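Local coordinates for caspase-1 subunit p19/18 (Spodoptera frugiperda, PDB 1M72), which probably acts as an executioner caspase, a cysteine protease that cleaves target proteins during apoptosis, at residues D59-V64 / A207-L212; F146-Q151 / A185-P190. All blocks are in the same frame, centred on the assembly; numbering follows the deposited sequence.

Contact 1. Residues D59-V64 / A207-L212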
# COMPACT_ATOMS: atom_id res chain seq x y z
N ASP C 59 -10.39 23.12 -2.56
CA ASP C 59 -11.52 23.46 -3.42
C ASP C 59 -11.72 22.42 -4.50
O ASP C 59 -12.82 21.97 -4.77
CB ASP C 59 -11.28 24.81 -4.12
CG ASP C 59 -11.43 25.99 -3.18
OD1 ASP C 59 -12.06 25.83 -2.10
OD2 ASP C 59 -10.93 27.09 -3.53
N ASN C 60 -10.62 22.10 -5.14
CA ASN C 60 -10.59 21.11 -6.20
C ASN C 60 -11.10 19.72 -5.71
O ASN C 60 -11.92 19.10 -6.35
CB ASN C 60 -9.14 21.05 -6.66
CG ASN C 60 -8.94 20.33 -7.97
OD1 ASN C 60 -9.90 19.92 -8.66
ND2 ASN C 60 -7.65 20.17 -8.34
N LEU C 61 -10.62 19.25 -4.56
CA LEU C 61 -11.03 17.92 -4.10
C LEU C 61 -12.51 17.94 -3.68
O LEU C 61 -13.27 17.02 -3.95
CB LEU C 61 -10.12 17.47 -2.93
CG LEU C 61 -10.44 16.07 -2.38
CD1 LEU C 61 -10.24 14.99 -3.47
CD2 LEU C 61 -9.57 15.79 -1.19
N SER C 62 -12.89 19.00 -3.00
CA SER C 62 -14.26 19.18 -2.57
C SER C 62 -15.19 19.15 -3.79
O SER C 62 -16.22 18.49 -3.78
CB SER C 62 -14.38 20.53 -1.86
OG SER C 62 -15.74 20.85 -1.63
N LYS C 63 -14.82 19.86 -4.85
CA LYS C 63 -15.66 19.89 -6.03
C LYS C 63 -15.81 18.52 -6.72
O LYS C 63 -16.93 18.12 -7.09
CB LYS C 63 -15.12 20.90 -7.04
CG LYS C 63 -15.80 20.82 -8.40
CD LYS C 63 -15.57 22.09 -9.28
CE LYS C 63 -16.32 21.96 -10.64
NZ LYS C 63 -16.29 23.22 -11.46
N VAL C 64 -14.71 17.81 -6.89
CA VAL C 64 -14.85 16.52 -7.54
C VAL C 64 -15.57 15.49 -6.66
O VAL C 64 -16.39 14.72 -7.15
CB VAL C 64 -13.50 15.99 -8.05
CG1 VAL C 64 -12.63 15.48 -6.86
CG2 VAL C 64 -13.76 14.89 -9.08
N ALA C 207 -3.06 15.70 -9.43
CA ALA C 207 -3.22 14.47 -10.18
C ALA C 207 -4.44 13.68 -9.70
O ALA C 207 -5.18 13.12 -10.50
CB ALA C 207 -1.92 13.61 -10.08
N LEU C 208 -4.67 13.63 -8.39
CA LEU C 208 -5.81 12.89 -7.87
C LEU C 208 -7.15 13.46 -8.42
O LEU C 208 -7.98 12.72 -8.92
CB LEU C 208 -5.80 12.95 -6.34
CG LEU C 208 -7.01 12.27 -5.65
CD1 LEU C 208 -7.04 10.77 -6.01
CD2 LEU C 208 -6.97 12.49 -4.11
N CYS C 209 -7.33 14.78 -8.33
CA CYS C 209 -8.53 15.46 -8.79
C CYS C 209 -8.75 15.31 -10.29
O CYS C 209 -9.90 15.09 -10.74
CB CYS C 209 -8.50 16.93 -8.37
SG CYS C 209 -8.70 17.11 -6.57
N GLU C 210 -7.67 15.39 -11.06
CA GLU C 210 -7.76 15.22 -12.51
C GLU C 210 -8.20 13.79 -12.87
O GLU C 210 -9.07 13.61 -13.73
CB GLU C 210 -6.42 15.54 -13.20
CG GLU C 210 -6.46 15.39 -14.73
CD GLU C 210 -5.23 15.99 -15.45
OE1 GLU C 210 -4.08 15.53 -15.20
OE2 GLU C 210 -5.40 16.91 -16.29
N GLU C 211 -7.64 12.78 -12.23
CA GLU C 211 -8.02 11.40 -12.55
C GLU C 211 -9.45 11.09 -12.12
O GLU C 211 -10.18 10.34 -12.80
CB GLU C 211 -7.05 10.43 -11.88
CG GLU C 211 -6.83 9.16 -12.64
CD GLU C 211 -6.45 9.41 -14.11
OE1 GLU C 211 -5.42 10.06 -14.37
OE2 GLU C 211 -7.20 8.94 -14.98
N LEU C 212 -9.85 11.66 -10.97
CA LEU C 212 -11.21 11.50 -10.46
C LEU C 212 -12.19 12.19 -11.40
O LEU C 212 -13.28 11.67 -11.63
CB LEU C 212 -11.35 12.08 -9.06
CG LEU C 212 -10.74 11.23 -7.92
CD1 LEU C 212 -10.94 11.91 -6.57
CD2 LEU C 212 -11.39 9.82 -7.93
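The Cys-209 side chain turns toward segment 59-64, its SG lying against Leu-61 and its CB against Asn-60, and it buries more area than any other residue of the contact. With SG anti to its carbonyl carbon (chi1 -70°), the sulfur reaches the backbone of the facing helix and comes 3.5 Å from Leu-61 CA. The two CA atoms of Leu-61 and Cys-209 are themselves just 5.9 Å apart, the closest approach in register. The Asn-60 amide lies alongside Cys-209, with OD1 3.3 Å from Cys-209 CB and ND2 equally near. That oxygen is satisfied by Arg-213, one residue beyond segment 207-212, so a polar group is accommodated where the contact becomes partly exposed.

One turn further on, Val-64 and Leu-212 cross at about a right angle, and the valine branch CG2, anti to its backbone N, meets Leu-212 CB at 3.7 Å. The packing slackens toward the leucine tips: Leu-61 CD1 stands 4.2 Å from Leu-208 CD2 and 4.4 Å from Leu-212 CD1. The solvent side is occupied by Asp-59, Lys-63 and Glu-210, all exposed and none touching the facing segment.

The segment axes approach to 9.5 Å and run nearly parallel, 22° apart. Between the two segments the contacts are apolar or van der Waals; the polar link from Asn-60 OD1 goes to Arg-213 of helix 203-215. Helix 54-67 rests through Leu-61 and Ser-62 on Ile-37 of strand 31-39, while helix 203-215 is flanked by helix 221-235, where Leu-208 touches Leu-225 and Glu-211 forms a salt bridge with Lys-231. The contact therefore joins neighbouring helices of the layer packed on the central sheet of the caspase domain.

Contact 2. Residues F146-Q151 / A185-P190. With EDO (1,2-ethanediol), chain J.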
# COMPACT_ATOMS: atom_id res chain seq x y z
N PHE C 146 -6.73 9.99 2.37
CA PHE C 146 -5.79 10.63 1.48
C PHE C 146 -4.97 11.63 2.25
O PHE C 146 -5.51 12.52 2.92
CB PHE C 146 -6.51 11.29 0.33
CG PHE C 146 -7.19 10.32 -0.56
CD1 PHE C 146 -8.49 9.87 -0.26
CD2 PHE C 146 -6.54 9.81 -1.67
CE1 PHE C 146 -9.12 8.92 -1.06
CE2 PHE C 146 -7.15 8.85 -2.50
CZ PHE C 146 -8.46 8.40 -2.19
N ILE C 147 -3.65 11.49 2.15
CA ILE C 147 -2.79 12.38 2.90
C ILE C 147 -1.79 13.14 2.08
O ILE C 147 -0.89 12.55 1.44
CB ILE C 147 -2.05 11.59 4.00
CG1 ILE C 147 -3.09 10.94 4.93
CG2 ILE C 147 -1.12 12.52 4.80
CD1 ILE C 147 -2.56 9.80 5.60
N GLN C 148 -1.95 14.46 2.06
CA GLN C 148 -0.97 15.32 1.37
C GLN C 148 -0.15 15.94 2.51
O GLN C 148 -0.66 16.78 3.25
CB GLN C 148 -1.66 16.40 0.56
CG GLN C 148 -0.72 17.51 -0.02
CD GLN C 148 0.49 16.94 -0.74
OE1 GLN C 148 0.38 16.04 -1.59
NE2 GLN C 148 1.65 17.46 -0.41
N ALA C 149 1.09 15.49 2.66
CA ALA C 149 2.02 15.95 3.70
C ALA C 149 3.36 15.22 3.51
O ALA C 149 3.39 14.14 2.89
CB ALA C 149 1.47 15.65 5.11
N CYS C 150 4.46 15.80 3.99
CA CYS C 150 5.74 15.12 3.82
C CYS C 150 5.81 13.98 4.83
O CYS C 150 5.18 14.07 5.89
CB CYS C 150 6.90 16.05 4.14
SG CYS C 150 7.13 17.30 2.91
N GLN C 151 6.57 12.94 4.49
CA GLN C 151 6.74 11.79 5.38
C GLN C 151 8.24 11.77 5.75
O GLN C 151 8.79 10.73 6.13
CB GLN C 151 6.37 10.48 4.69
CG GLN C 151 4.91 10.30 4.37
CD GLN C 151 4.52 8.82 4.44
OE1 GLN C 151 4.50 8.22 5.52
NE2 GLN C 151 4.22 8.22 3.29
N ALA C 185 -3.84 6.32 1.10
CA ALA C 185 -3.00 6.94 0.10
C ALA C 185 -2.21 8.16 0.55
O ALA C 185 -2.77 9.22 0.86
CB ALA C 185 -3.82 7.31 -1.09
N PHE C 186 -0.89 7.99 0.57
CA PHE C 186 0.04 9.07 0.91
C PHE C 186 0.62 9.64 -0.39
O PHE C 186 0.92 8.91 -1.34
CB PHE C 186 1.19 8.57 1.82
CG PHE C 186 0.91 8.71 3.32
CD1 PHE C 186 0.28 7.69 4.03
CD2 PHE C 186 1.36 9.84 4.02
CE1 PHE C 186 0.11 7.77 5.43
CE2 PHE C 186 1.19 9.94 5.43
CZ PHE C 186 0.58 8.91 6.13
N SER C 187 0.71 10.96 -0.43
CA SER C 187 1.26 11.70 -1.55
C SER C 187 2.68 11.28 -1.85
O SER C 187 3.17 11.45 -2.96
CB SER C 187 1.29 13.21 -1.22
OG SER C 187 2.09 13.49 -0.06
N THR C 188 3.35 10.73 -0.86
CA THR C 188 4.75 10.36 -1.02
C THR C 188 5.12 9.12 -0.21
O THR C 188 4.36 8.63 0.67
CB THR C 188 5.67 11.58 -0.62
OG1 THR C 188 6.98 11.38 -1.13
CG2 THR C 188 5.76 11.71 0.93
N VAL C 189 6.30 8.62 -0.52
CA VAL C 189 6.90 7.44 0.09
C VAL C 189 7.41 7.74 1.52
O VAL C 189 7.80 8.88 1.83
CB VAL C 189 8.06 6.97 -0.84
CG1 VAL C 189 9.07 6.18 -0.10
CG2 VAL C 189 7.50 6.16 -1.98
N PRO C 190 7.39 6.75 2.43
CA PRO C 190 7.89 7.10 3.77
C PRO C 190 9.32 7.62 3.73
O PRO C 190 10.19 7.08 3.03
CB PRO C 190 7.77 5.78 4.53
CG PRO C 190 6.56 5.08 3.82
CD PRO C 190 6.88 5.37 2.38
C1 EDO J . 9.02 10.68 -3.50
O1 EDO J . 7.93 9.89 -2.97
C2 EDO J . 9.79 9.82 -4.45
O2 EDO J . 10.49 8.86 -3.69
O HOH W 1 2.41 11.72 1.89
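The Phe-186 ring is held between Ile-147 on one face and the Gln-151 amide on the other. Ile-147 CD1 lies 3.6 Å from the ring centroid and 24° off the ring normal, a CH-pi contact displaced toward the rim. On the opposite face the amide stacks with its plane 19° from that of the ring, and Gln-151 CD is 3.3 Å from Phe-186 CD2. Water 1 lies at the ring edge, in its plane. The bend of the glutamine at chi2 carries NE2 to Thr-188 O, a 2.7 Å hydrogen bond; the oxygen lies close to the amide plane, whereas NE2 is tilted 35° from the carbonyl plane. This bond helps fix the rotation of the stacked amide.

Two bonds set the parallel register: Ile-147 N gives to Ala-185 O at 2.8 Å, and Ser-187 N gives to Ile-147 O at 2.9 Å. On the other sheet face Phe-146 CD2 meets Ala-185 CB at 3.7 Å, its ring backed by Phe-204 of helix 203-215. Water 1 donates to Ala-149 O at 2.8 Å and accepts from Thr-188 N, bridging the backbones where they part beyond the strands, before they come together again at Gln-151 and Pro-190. Ser-187 OG also bonds this water and Ser-194 OG. A 1,2-ethanediol molecule, probably from the crystallisation liquor, takes a hydrogen bond from Val-189 N.

Cys-150, probably the catalytic nucleophile as in other caspases, is linked covalently through SG to the bound peptide, and Gln-148 NE2 bonds an acidic side chain of that peptide. Adjacent parallel strands whose C-terminal ends open into the catalytic-cysteine loop and a facing loop are the caspase layout, consistent with this strand end forming part of the substrate cleft.

Overall arrangement
From the N terminus, the chain first passes through 59-64 on helix 54-67, then builds strand 98-106 and reaches 146-151 at the end of strand 143-148. Contact 2 closes the shorter loop, with 33 residues between its segments, when 185-190, which begins on the last residues of strand 182-186, pairs alongside. The chain then enters helix 203-215, and contact 1 closes a loop of 142 intervening residues that encloses contact 2 entirely; the two do not cross. Their centres are 16 Å apart. Contact 1 joins two helices and contact 2 two sheet strands; packing of Leu-208 CD2 on Phe-146 CD2 at 3.7 Å links that helical layer to the sheet.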